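Local coordinates for glyoxalase 3 (Candida albicans, PDB 4LRU), which converts methylglyoxal to D-lactate in a single step without glutathione, detoxifying the methylglyoxal that the cell itself produces, at residues E16-D21 against T177-K182; G26-E31 against P64-G69; A107-L112 against I169-L174; L186-V191 against A197-P202. All blocks are in the same frame, centred on the assembly; numbering follows the deposited sequence. Where two conformers were deposited one is given.

Contact 3 lies in the middle of the group and holds Glu171, an inferred active-site residue; the other three surround it, their centres about 9 Å (contact 1), 14 Å (contact 2) and 13 Å (contact 4) from its own. Contact 1 joins it through helix 177-182, where Met180 SD packs 3.4 Å from Glu171 CD. The tie to contact 2 is a backbone bond, Phe28 N to Ala107 O at 2.9 Å. Contact 4 meets contact 1 where Met180 CE packs 3.8 Å from Thr187 CG2, and the Ile188 side chain comes within about 5 Å of that of His140, another inferred active-site residue. Contacts 2 and 4 do not touch, their centres being about 24 Å apart.

Contact 1. Residues E16-D21 against T177-K182; sequences ETFYSD and TDIMKK
The long loop that follows strand 6-10 passes close to the active site of this DJ-1 superfamily enzyme, and here its Phe18 meets Ile179 on the short helix 177-182. The touching is done by two methyl groups of Ile179. Its CG2 comes obliquely to the Phe18 ring and reaches CE1 at 3.7 Å. Its other branch runs toward the loop backbone, where CD1 lies 3.3 Å from the carbonyl oxygen Phe18 O, a close van der Waals approach. Ser20 OG grazes that same methyl, 4.5 Å from Ile179 CD1, on the more exposed side of the patch. The two branches can divide the work because CG2 stands opposite the Ile179 backbone N while CG1 stands opposite the carbonyl carbon (chi1 -72°).

Behind the contact Phe18 is supported by its own neighbour. Its CD2 sits 3.7 Å above the plane of the Tyr19 ring, over the centre, while Tyr19 CE1 lies in plane at the edge of the Phe18 ring. Tyr19 is held in turn by a hydrogen bond from its OH to Asp58 and by a ring stack with His60. Phe18 also meets the ring of His109, the planes inclined by about 35°, and touches Val176, so the loop packs against both the first turn of helix 177-182 and the segment that leads from strand 102-105 into helix 111-114.

Contact 2. Residues G26-E31 against P64-G69; sequences GVFVVE and PDFLNG
A water bridges Val30 and Phe66: it accepts from the backbone Val30 N at 3.1 Å and donates to Phe66 O, also at 3.1 Å. The same carbonyl oxygen, Phe66 O, also touches a methyl, Val30 CG1, at 3.6 Å. Water and methyl both sit where the first turn of helix 29-42 faces the loop that leads into helix 69-76.

Beside the water two phenylalanines form a T-shaped (edge-to-face) pair. Phe28 supplies the edge and Phe66 the face, with the ring planes at 85° and the centroids 5.2 Å apart. Phe28 CZ leads, 3.8 Å from Phe66 CD1 and displaced from the middle of the Phe66 ring toward its rim. A chi1 of -156° turns the Phe28 ring toward the loop, although its CB does not point there.

In this DJ-1/PfpI fold the contact lies near the active site: the side chain of Phe28 is about 6 Å from that of Cys139, the probable nucleophile, and Phe66 forms the outer, solvent-exposed half of the aromatic pair. Deeper in, Val29 CG1 meets Leu67 CD1 at 4.1 Å, the two side chains crossing at roughly a right angle, and both of them also lean on Phe75 of helix 69-76. The loop is braced from within by Asn68, whose ND2 donates to Pro64 O at 2.9 Å in the carbonyl plane, while Val29 N is bonded to Ser61 OG.

Contact 3. Residues A107-L112 against I169-L174; sequences AGHGTL and IGEDIL
One carboxylate here is shared by two histidines: Glu171 takes a hydrogen bond from His109 NE2 on OE1, and its other oxygen, OE2, is bonded to NE2 of His140. Glu171 and His140, together with Cys139, make up the inferred catalytic triad of this DJ-1/PfpI enzyme, so His109 holds the carboxylate by the oxygen that the His140 bond does not use.

The bond across the contact is short and nearly straight, 2.8 Å from His109 NE2 to Glu171 OE1 with an N-H...O angle of 166°. The oxygen lies almost in the imidazole plane at the ring edge and uses its syn lone pair, the one on the side of OE2. Ring and carboxylate are not coplanar; their planes are turned 60° apart. Glu171 gets there by folding: its chain bends at chi2 (-66°), which brings the carboxylate off helix 168-173 to meet a histidine arriving from the opposite direction. Both side chains are buried, and with a bond on each oxygen the carboxylate is held against rotation.

Leu174, about one turn on from Glu171, touches another part of the imidazole edge, with its CD1 3.6 Å from His109 CE1. Met180 and Thr177 of the next helix pack on Glu171 as well. The turn bearing His109 is fastened on its own side, since Gly108 O accepts from both Thr111 N at 3.1 Å and Thr111 OG1 at 3.0 Å, the hydroxyl bond running nearly in line with the carbonyl.

Contact 4. Residues L186-V191 against A197-P202; sequences LTIKQV and ATYIEP
Tyr199 lays one face of its ring against the start of helix 188-195, over the backbone and first side-chain carbons of Lys189. Lys189 CA lies 3.7 Å above the ring plane, offset toward the rim, and Lys189 CB makes a CH-pi contact 4.1 Å from the ring centroid, only 16° off the normal. CG continues past the ring edge, 3.9 Å from Tyr199 CD2. The trans chi1 (-171°) and the extended chain beyond it send the lysine out past the rim, crossing the direction of the tyrosine side chain at about a right angle. Ile188 adds a methyl: its CG2 comes in obliquely, 4.0 Å from Tyr199 CE1.

The helix turn under the ring begins with a capping box. Thr187 is the N-cap; its OG1 accepts from Gln190 N at 3.2 Å, and Gln190 OE1 accepts from Thr187 N at 3.0 Å through an in-plane lone pair. Strand 198-199, which carries the tyrosine, runs parallel to strand 162-163 in a small two-stranded sheet apart from the main one. At the far end of the ring, Tyr199 OH is hydrogen-bonded to Gly165 O, just beyond that partner strand.

Contact 1. Residues E16-D21 against T177-K182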
loop_
_atom_site.group_PDB
_atom_site.type_symbol
_atom_site.label_atom_id
_atom_site.label_comp_id
_atom_site.label_asym_id
_atom_site.label_seq_id
_atom_site.Cartn_x
_atom_site.Cartn_y
_atom_site.Cartn_z
ATOM N N GLU A 16 -5.938 14.876 5.358
ATOM C CA GLU A 16 -6.974 15.755 5.885
ATOM C C GLU A 16 -7.379 15.246 7.260
ATOM O O GLU A 16 -7.271 14.045 7.547
ATOM C CB GLU A 16 -8.227 15.708 5.008
ATOM C CG GLU A 16 -8.058 16.096 3.549
ATOM C CD GLU A 16 -7.747 17.560 3.347
ATOM O OE1 GLU A 16 -7.227 17.889 2.255
ATOM O OE2 GLU A 16 -7.994 18.372 4.262
ATOM N N THR A 17 -7.904 16.151 8.074
ATOM C CA THR A 17 -8.634 15.787 9.288
ATOM C C THR A 17 -9.707 14.745 8.989
ATOM O O THR A 17 -10.508 14.908 8.069
ATOM C CB THR A 17 -9.273 17.018 9.969
ATOM O OG1 THR A 17 -10.186 17.663 9.070
ATOM C CG2 THR A 17 -8.197 18.004 10.391
ATOM N N PHE A 18 -9.713 13.676 9.780
ATOM C CA PHE A 18 -10.416 12.444 9.428
ATOM C C PHE A 18 -11.018 11.773 10.664
ATOM O O PHE A 18 -12.196 11.402 10.678
ATOM C CB PHE A 18 -9.442 11.485 8.735
ATOM C CG PHE A 18 -10.024 10.142 8.415
ATOM C CD1 PHE A 18 -10.942 9.993 7.390
ATOM C CD2 PHE A 18 -9.624 9.016 9.118
ATOM C CE1 PHE A 18 -11.454 8.743 7.075
ATOM C CE2 PHE A 18 -10.126 7.775 8.809
ATOM C CZ PHE A 18 -11.051 7.634 7.790
ATOM N N TYR A 19 -10.207 11.620 11.703
ATOM C CA TYR A 19 -10.638 10.907 12.913
ATOM C C TYR A 19 -11.552 11.773 13.788
ATOM O O TYR A 19 -11.494 13.005 13.741
ATOM C CB TYR A 19 -9.412 10.491 13.726
ATOM C CG TYR A 19 -8.511 9.529 12.988
ATOM C CD1 TYR A 19 -8.890 8.204 12.795
ATOM C CD2 TYR A 19 -7.306 9.951 12.436
ATOM C CE1 TYR A 19 -8.078 7.318 12.127
ATOM C CE2 TYR A 19 -6.491 9.072 11.753
ATOM C CZ TYR A 19 -6.877 7.759 11.596
ATOM O OH TYR A 19 -6.071 6.866 10.916
ATOM N N SER A 20 -12.356 11.116 14.625
ATOM C CA SER A 20 -13.207 11.809 15.591
ATOM C C SER A 20 -12.445 12.739 16.529
ATOM O O SER A 20 -12.999 13.726 17.014
ATOM C CB SER A 20 -13.990 10.786 16.421
ATOM O OG SER A 20 -14.833 10.015 15.581
ATOM N N ASP A 21 -11.185 12.422 16.809
ATOM C CA ASP A 21 -10.372 13.247 17.713
ATOM C C ASP A 21 -9.782 14.466 16.995
ATOM O O ASP A 21 -9.020 15.242 17.580
ATOM C CB ASP A 21 -9.249 12.407 18.335
ATOM C CG ASP A 21 -8.232 11.953 17.312
ATOM O OD1 ASP A 21 -8.378 12.329 16.130
ATOM O OD2 ASP A 21 -7.287 11.222 17.684
ATOM N N THR A 177 -15.876 3.567 11.097
ATOM C CA THR A 177 -16.871 2.890 10.288
ATOM C C THR A 177 -17.955 3.835 9.737
ATOM O O THR A 177 -18.281 3.777 8.557
ATOM C CB THR A 177 -17.556 1.775 11.092
ATOM O OG1 THR A 177 -16.548 0.875 11.587
ATOM C CG2 THR A 177 -18.533 1.018 10.220
ATOM N N ASP A 178 -18.508 4.699 10.579
ATOM C CA ASP A 178 -19.607 5.566 10.138
ATOM C C ASP A 178 -19.099 6.607 9.146
ATOM O O ASP A 178 -19.765 6.912 8.150
ATOM C CB ASP A 178 -20.249 6.279 11.326
ATOM C CG ASP A 178 -20.894 5.324 12.298
ATOM O OD1 ASP A 178 -21.259 4.200 11.876
ATOM O OD2 ASP A 178 -21.047 5.709 13.477
ATOM N N ILE A 179 -17.918 7.142 9.432
ATOM C CA ILE A 179 -17.228 8.047 8.512
ATOM C C ILE A 179 -17.103 7.416 7.131
ATOM O O ILE A 179 -17.416 8.041 6.120
ATOM C CB ILE A 179 -15.840 8.439 9.056
ATOM C CG1 ILE A 179 -16.000 9.391 10.247
ATOM C CG2 ILE A 179 -14.995 9.085 7.966
ATOM C CD1 ILE A 179 -14.786 9.474 11.144
ATOM N N MET A 180 -16.671 6.160 7.092
ATOM C CA MET A 180 -16.476 5.462 5.830
ATOM C C MET A 180 -17.788 5.239 5.076
ATOM O O MET A 180 -17.857 5.447 3.868
ATOM C CB MET A 180 -15.765 4.117 6.072
ATOM C CG MET A 180 -14.307 4.276 6.460
ATOM S SD MET A 180 -13.408 2.730 6.730
ATOM C CE MET A 180 -13.535 1.948 5.128
ATOM N N LYS A 181 -18.837 4.857 5.797
ATOM C CA LYS A 181 -20.114 4.549 5.168
ATOM C C LYS A 181 -20.755 5.808 4.589
ATOM O O LYS A 181 -21.434 5.754 3.563
ATOM C CB LYS A 181 -21.051 3.897 6.184
ATOM C CG LYS A 181 -20.461 2.663 6.850
ATOM C CD LYS A 181 -20.807 1.391 6.091
ATOM C CE LYS A 181 -19.948 0.221 6.547
ATOM N NZ LYS A 181 -18.538 0.359 6.090
ATOM N N LYS A 182 -20.528 6.938 5.249
ATOM C CA LYS A 182 -21.091 8.202 4.812
ATOM C C LYS A 182 -20.343 8.721 3.592
ATOM O O LYS A 182 -20.919 9.394 2.747
ATOM C CB LYS A 182 -20.984 9.213 5.949
ATOM C CG LYS A 182 -21.870 10.434 5.789
ATOM C CD LYS A 182 -21.569 11.457 6.872
ATOM C CE LYS A 182 -21.700 12.880 6.350
ATOM N NZ LYS A 182 -20.911 13.843 7.168
#

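Contact 2. Residues G26-E31 against P64-G69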
loop_
_atom_site.group_PDB
_atom_site.type_symbol
_atom_site.label_atom_id
_atom_site.label_comp_id
_atom_site.label_asym_id
_atom_site.label_seq_id
_atom_site.Cartn_x
_atom_site.Cartn_y
_atom_site.Cartn_z
ATOM N N GLY A 26 -3.539 10.085 6.378
ATOM C CA GLY A 26 -2.457 10.234 5.419
ATOM C C GLY A 26 -1.710 8.927 5.364
ATOM O O GLY A 26 -2.316 7.868 5.503
ATOM N N VAL A 27 -0.402 8.997 5.156
ATOM C CA VAL A 27 0.443 7.806 5.009
ATOM C C VAL A 27 0.770 7.250 6.396
ATOM O O VAL A 27 1.236 7.975 7.262
ATOM C CB VAL A 27 1.741 8.172 4.280
ATOM C CG1 VAL A 27 2.687 6.967 4.192
ATOM C CG2 VAL A 27 1.424 8.734 2.900
ATOM N N PHE A 28 0.511 5.959 6.594
ATOM C CA PHE A 28 0.847 5.307 7.858
ATOM C C PHE A 28 2.317 4.952 7.839
ATOM O O PHE A 28 2.726 4.098 7.069
ATOM C CB PHE A 28 0.014 4.045 8.054
ATOM C CG PHE A 28 -0.126 3.652 9.490
ATOM C CD1 PHE A 28 0.879 2.957 10.135
ATOM C CD2 PHE A 28 -1.252 4.021 10.224
ATOM C CE1 PHE A 28 0.772 2.643 11.477
ATOM C CE2 PHE A 28 -1.368 3.702 11.564
ATOM C CZ PHE A 28 -0.358 3.006 12.190
ATOM N N VAL A 29 3.115 5.638 8.649
ATOM C CA VAL A 29 4.572 5.682 8.455
ATOM C C VAL A 29 5.172 4.310 8.160
ATOM O O VAL A 29 5.834 4.139 7.154
ATOM C CB VAL A 29 5.292 6.309 9.646
ATOM C CG1 VAL A 29 6.802 6.222 9.470
ATOM C CG2 VAL A 29 4.886 7.770 9.800
ATOM N N VAL A 30 4.989 3.344 9.053
ATOM C CA VAL A 30 5.719 2.088 8.882
ATOM C C VAL A 30 5.259 1.259 7.687
ATOM O O VAL A 30 5.981 0.382 7.245
ATOM C CB VAL A 30 5.736 1.200 10.143
ATOM C CG1 VAL A 30 6.587 1.845 11.233
ATOM C CG2 VAL A 30 4.330 0.911 10.632
ATOM N N GLU A 31 4.087 1.568 7.124
ATOM C CA GLU A 31 3.649 0.903 5.901
ATOM C C GLU A 31 4.415 1.327 4.669
ATOM O O GLU A 31 4.413 0.616 3.674
ATOM C CB GLU A 31 2.146 1.123 5.672
ATOM C CG GLU A 31 1.338 0.445 6.751
ATOM C CD GLU A 31 -0.155 0.616 6.602
ATOM O OE1 GLU A 31 -0.619 1.065 5.529
ATOM O OE2 GLU A 31 -0.850 0.259 7.573
ATOM N N PRO A 64 4.592 7.305 19.629
ATOM C CA PRO A 64 5.631 6.398 20.113
ATOM C C PRO A 64 5.282 4.921 19.961
ATOM O O PRO A 64 6.155 4.115 19.629
ATOM C CB PRO A 64 5.759 6.776 21.587
ATOM C CG PRO A 64 5.400 8.229 21.628
ATOM C CD PRO A 64 4.341 8.413 20.572
ATOM N N ASP A 65 4.020 4.558 20.181
ATOM C CA ASP A 65 3.608 3.156 20.072
ATOM C C ASP A 65 3.821 2.557 18.677
ATOM O O ASP A 65 4.018 1.347 18.539
ATOM C CB ASP A 65 2.130 3.008 20.447
ATOM C CG ASP A 65 1.886 3.053 21.959
ATOM O OD1 ASP A 65 2.838 3.227 22.748
ATOM O OD2 ASP A 65 0.709 2.913 22.356
ATOM N N PHE A 66 3.740 3.383 17.637
ATOM C CA PHE A 66 3.807 2.894 16.271
ATOM C C PHE A 66 5.107 3.287 15.575
ATOM O O PHE A 66 5.377 2.813 14.467
ATOM C CB PHE A 66 2.627 3.421 15.443
ATOM C CG PHE A 66 1.347 2.673 15.673
ATOM C CD1 PHE A 66 1.207 1.370 15.222
ATOM C CD2 PHE A 66 0.280 3.277 16.320
ATOM C CE1 PHE A 66 0.032 0.669 15.445
ATOM C CE2 PHE A 66 -0.891 2.583 16.554
ATOM C CZ PHE A 66 -1.018 1.279 16.111
ATOM N N LEU A 67 5.855 4.197 16.190
ATOM C CA LEU A 67 7.086 4.700 15.595
ATOM C C LEU A 67 8.155 4.825 16.662
ATOM O O LEU A 67 8.183 5.778 17.439
ATOM C CB LEU A 67 6.841 6.051 14.900
ATOM C CG LEU A 67 8.041 6.649 14.170
ATOM C CD1 LEU A 67 8.580 5.698 13.113
ATOM C CD2 LEU A 67 7.636 7.973 13.530
ATOM N N ASN A 68 9.025 3.820 16.729
ATOM C CA ASN A 68 9.965 3.709 17.830
ATOM C C ASN A 68 11.195 2.928 17.389
ATOM O O ASN A 68 11.267 2.487 16.256
ATOM C CB ASN A 68 9.305 3.041 19.045
ATOM C CG ASN A 68 8.697 1.692 18.713
ATOM O OD1 ASN A 68 9.379 0.804 18.202
ATOM N ND2 ASN A 68 7.392 1.546 18.952
ATOM N N GLY A 69 12.158 2.779 18.289
ATOM C CA GLY A 69 13.319 1.933 18.025
ATOM C C GLY A 69 14.089 2.404 16.805
ATOM O O GLY A 69 14.225 3.602 16.570
HETATM O O HOH W 1 4.020 3.941 11.921
#

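Contact 3. Residues A107-L112 against I169-L174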
loop_
_atom_site.group_PDB
_atom_site.type_symbol
_atom_site.label_atom_id
_atom_site.label_comp_id
_atom_site.label_asym_id
_atom_site.label_seq_id
_atom_site.Cartn_x
_atom_site.Cartn_y
_atom_site.Cartn_z
ATOM N N ALA A 107 -0.230 2.314 2.793
ATOM C CA ALA A 107 -1.545 2.870 3.028
ATOM C C ALA A 107 -1.609 3.787 4.237
ATOM O O ALA A 107 -0.826 4.737 4.339
ATOM C CB ALA A 107 -2.590 1.768 3.058
ATOM N N GLY A 108 -2.565 3.539 5.124
ATOM C CA GLY A 108 -3.203 4.600 5.867
ATOM C C GLY A 108 -4.550 4.866 5.243
ATOM O O GLY A 108 -4.727 4.634 4.052
ATOM N N HIS A 109 -5.499 5.344 6.040
ATOM C CA HIS A 109 -6.872 5.513 5.566
ATOM C C HIS A 109 -6.966 6.513 4.405
ATOM O O HIS A 109 -7.935 6.501 3.655
ATOM C CB HIS A 109 -7.781 5.953 6.709
ATOM C CG HIS A 109 -8.210 4.836 7.614
ATOM N ND1 HIS A 109 -7.433 4.383 8.661
ATOM C CD2 HIS A 109 -9.344 4.093 7.641
ATOM C CE1 HIS A 109 -8.068 3.408 9.289
ATOM N NE2 HIS A 109 -9.231 3.216 8.694
ATOM N N GLY A 110 -5.963 7.364 4.239
ATOM C CA GLY A 110 -5.970 8.309 3.118
ATOM C C GLY A 110 -6.184 7.597 1.787
ATOM O O GLY A 110 -6.829 8.135 0.871
ATOM N N THR A 111 -5.654 6.387 1.652
ATOM C CA THR A 111 -5.770 5.651 0.390
ATOM C C THR A 111 -7.224 5.429 -0.063
ATOM O O THR A 111 -7.480 5.262 -1.257
ATOM C CB THR A 111 -5.118 4.251 0.452
ATOM O OG1 THR A 111 -5.735 3.482 1.491
ATOM C CG2 THR A 111 -3.641 4.342 0.690
ATOM N N LEU A 112 -8.160 5.384 0.886
ATOM C CA LEU A 112 -9.566 5.205 0.577
ATOM C C LEU A 112 -10.071 6.325 -0.312
ATOM O O LEU A 112 -11.034 6.138 -1.061
ATOM C CB LEU A 112 -10.398 5.166 1.859
ATOM C CG LEU A 112 -10.110 3.954 2.752
ATOM C CD1 LEU A 112 -10.718 4.153 4.124
ATOM C CD2 LEU A 112 -10.623 2.661 2.124
ATOM N N ILE A 169 -13.806 -5.102 11.377
ATOM C CA ILE A 169 -13.873 -4.857 12.801
ATOM C C ILE A 169 -12.832 -3.804 13.200
ATOM O O ILE A 169 -13.063 -2.994 14.099
ATOM C CB ILE A 169 -13.755 -6.158 13.633
ATOM C CG1 ILE A 169 -14.267 -5.923 15.059
ATOM C CG2 ILE A 169 -12.337 -6.708 13.592
ATOM C CD1 ILE A 169 -14.247 -7.150 15.961
ATOM N N GLY A 170 -11.686 -3.822 12.530
ATOM C CA GLY A 170 -10.643 -2.826 12.759
ATOM C C GLY A 170 -11.174 -1.411 12.578
ATOM O O GLY A 170 -10.812 -0.498 13.328
ATOM N N GLU A 171 -12.067 -1.234 11.608
ATOM C CA GLU A 171 -12.658 0.095 11.387
ATOM C C GLU A 171 -13.506 0.541 12.566
ATOM O O GLU A 171 -13.529 1.729 12.910
ATOM C CB GLU A 171 -13.496 0.142 10.095
ATOM C CG GLU A 171 -12.854 -0.461 8.851
ATOM C CD GLU A 171 -11.629 0.288 8.346
ATOM O OE1 GLU A 171 -11.060 1.121 9.086
ATOM O OE2 GLU A 171 -11.214 -0.013 7.199
ATOM N N ASP A 172 -14.205 -0.408 13.204
ATOM C CA ASP A 172 -14.985 -0.117 14.397
ATOM C C ASP A 172 -14.039 0.324 15.507
ATOM O O ASP A 172 -14.282 1.299 16.204
ATOM C CB ASP A 172 -15.744 -1.358 14.886
ATOM C CG ASP A 172 -16.980 -1.692 14.051
ATOM O OD1 ASP A 172 -17.343 -0.941 13.122
ATOM O OD2 ASP A 172 -17.613 -2.730 14.352
ATOM N N ILE A 173 -12.970 -0.444 15.688
ATOM C CA ILE A 173 -12.075 -0.223 16.803
ATOM C C ILE A 173 -11.424 1.162 16.670
ATOM O O ILE A 173 -11.261 1.869 17.672
ATOM C CB ILE A 173 -11.003 -1.326 16.869
ATOM C CG1 ILE A 173 -11.662 -2.675 17.196
ATOM C CG2 ILE A 173 -9.972 -0.987 17.941
ATOM C CD1 ILE A 173 -10.774 -3.861 16.900
ATOM N N LEU A 174 -11.196 1.591 15.438
ATOM C CA LEU A 174 -10.597 2.905 15.197
ATOM C C LEU A 174 -11.632 4.025 15.133
ATOM O O LEU A 174 -11.283 5.208 15.022
ATOM C CB LEU A 174 -9.770 2.882 13.916
ATOM C CG LEU A 174 -8.533 1.982 13.973
ATOM C CD1 LEU A 174 -7.806 2.015 12.637
ATOM C CD2 LEU A 174 -7.605 2.389 15.116
#

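Contact 4. Residues L186-V191 against A197-P202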
loop_
_atom_site.group_PDB
_atom_site.type_symbol
_atom_site.label_atom_id
_atom_site.label_comp_id
_atom_site.label_asym_id
_atom_site.label_seq_id
_atom_site.Cartn_x
_atom_site.Cartn_y
_atom_site.Cartn_z
ATOM N N LEU A 186 -15.038 2.305 0.662
ATOM C CA LEU A 186 -15.274 0.870 0.761
ATOM C C LEU A 186 -14.191 0.223 1.601
ATOM O O LEU A 186 -13.009 0.498 1.413
ATOM C CB LEU A 186 -15.287 0.224 -0.619
ATOM C CG LEU A 186 -16.409 0.641 -1.573
ATOM C CD1 LEU A 186 -16.329 -0.217 -2.824
ATOM C CD2 LEU A 186 -17.772 0.526 -0.920
ATOM N N THR A 187 -14.603 -0.654 2.512
ATOM C CA THR A 187 -13.653 -1.510 3.200
ATOM C C THR A 187 -13.028 -2.463 2.200
ATOM O O THR A 187 -13.538 -2.649 1.104
ATOM C CB THR A 187 -14.317 -2.362 4.296
ATOM O OG1 THR A 187 -15.232 -3.288 3.694
ATOM C CG2 THR A 187 -15.039 -1.488 5.283
ATOM N N ILE A 188 -11.933 -3.098 2.582
ATOM C CA ILE A 188 -11.259 -3.947 1.631
ATOM C C ILE A 188 -12.118 -5.162 1.277
ATOM O O ILE A 188 -12.108 -5.612 0.126
ATOM C CB ILE A 188 -9.841 -4.326 2.079
ATOM C CG1 ILE A 188 -8.953 -3.065 2.214
ATOM C CG2 ILE A 188 -9.227 -5.293 1.088
ATOM C CD1 ILE A 188 -9.077 -2.077 1.053
ATOM N N LYS A 189 -12.871 -5.676 2.245
ATOM C CA LYS A 189 -13.839 -6.723 1.971
ATOM C C LYS A 189 -14.788 -6.252 0.867
ATOM O O LYS A 189 -14.991 -6.949 -0.118
ATOM C CB LYS A 189 -14.621 -7.089 3.232
ATOM C CG LYS A 189 -15.496 -8.325 3.075
ATOM C CD LYS A 189 -16.139 -8.726 4.392
ATOM C CE LYS A 189 -16.937 -10.011 4.250
ATOM N NZ LYS A 189 -17.463 -10.496 5.558
ATOM N N GLN A 190 -15.329 -5.048 1.026
ATOM C CA GLN A 190 -16.245 -4.467 0.039
ATOM C C GLN A 190 -15.566 -4.273 -1.325
ATOM O O GLN A 190 -16.189 -4.456 -2.367
ATOM C CB GLN A 190 -16.793 -3.130 0.550
ATOM C CG GLN A 190 -17.810 -3.276 1.673
ATOM C CD GLN A 190 -18.319 -1.927 2.171
ATOM O OE1 GLN A 190 -17.531 -1.050 2.511
ATOM N NE2 GLN A 190 -19.638 -1.754 2.189
ATOM N N VAL A 191 -14.301 -3.888 -1.319
ATOM C CA VAL A 191 -13.528 -3.791 -2.565
ATOM C C VAL A 191 -13.471 -5.138 -3.265
ATOM O O VAL A 191 -13.710 -5.228 -4.475
ATOM C CB VAL A 191 -12.102 -3.269 -2.341
ATOM C CG1 VAL A 191 -11.277 -3.363 -3.621
ATOM C CG2 VAL A 191 -12.127 -1.825 -1.834
ATOM N N ALA A 197 -13.502 -10.445 -6.309
ATOM C CA ALA A 197 -12.405 -11.129 -5.630
ATOM C C ALA A 197 -12.956 -11.845 -4.405
ATOM O O ALA A 197 -14.108 -11.639 -4.018
ATOM C CB ALA A 197 -11.330 -10.138 -5.212
ATOM N N THR A 198 -12.099 -12.639 -3.771
ATOM C CA THR A 198 -12.428 -13.285 -2.507
ATOM C C THR A 198 -11.581 -12.631 -1.426
ATOM O O THR A 198 -10.350 -12.655 -1.494
ATOM C CB THR A 198 -12.150 -14.803 -2.571
ATOM O OG1 THR A 198 -13.028 -15.410 -3.527
ATOM C CG2 THR A 198 -12.374 -15.438 -1.224
ATOM N N TYR A 199 -12.241 -12.042 -0.429
ATOM C CA TYR A 199 -11.537 -11.487 0.708
ATOM C C TYR A 199 -11.281 -12.595 1.742
ATOM O O TYR A 199 -12.199 -13.304 2.160
ATOM C CB TYR A 199 -12.348 -10.355 1.332
ATOM C CG TYR A 199 -11.726 -9.765 2.565
ATOM C CD1 TYR A 199 -10.733 -8.804 2.476
ATOM C CD2 TYR A 199 -12.130 -10.167 3.834
ATOM C CE1 TYR A 199 -10.149 -8.253 3.608
ATOM C CE2 TYR A 199 -11.563 -9.621 4.965
ATOM C CZ TYR A 199 -10.578 -8.661 4.848
ATOM O OH TYR A 199 -10.014 -8.132 5.984
ATOM N N ILE A 200 -10.022 -12.715 2.146
ATOM C CA ILE A 200 -9.627 -13.657 3.190
ATOM C C ILE A 200 -9.400 -12.892 4.493
ATOM O O ILE A 200 -8.510 -12.040 4.574
ATOM C CB ILE A 200 -8.331 -14.401 2.812
ATOM C CG1 ILE A 200 -8.437 -15.038 1.424
ATOM C CG2 ILE A 200 -8.015 -15.452 3.866
ATOM C CD1 ILE A 200 -9.514 -16.077 1.305
ATOM N N GLU A 201 -10.214 -13.184 5.504
ATOM C CA GLU A 201 -10.155 -12.441 6.762
ATOM C C GLU A 201 -9.157 -13.107 7.718
ATOM O O GLU A 201 -9.228 -14.311 7.942
ATOM C CB GLU A 201 -11.549 -12.381 7.401
ATOM C CG GLU A 201 -11.579 -11.787 8.803
ATOM C CD GLU A 201 -12.287 -10.446 8.873
ATOM O OE1 GLU A 201 -13.132 -10.161 8.000
ATOM O OE2 GLU A 201 -11.999 -9.679 9.814
ATOM N N PRO A 202 -8.220 -12.326 8.280
ATOM C CA PRO A 202 -7.346 -12.877 9.311
ATOM C C PRO A 202 -8.165 -13.290 10.544
ATOM O O PRO A 202 -9.305 -12.848 10.726
ATOM C CB PRO A 202 -6.432 -11.710 9.655
ATOM C CG PRO A 202 -7.290 -10.511 9.398
ATOM C CD PRO A 202 -8.057 -10.870 8.160
#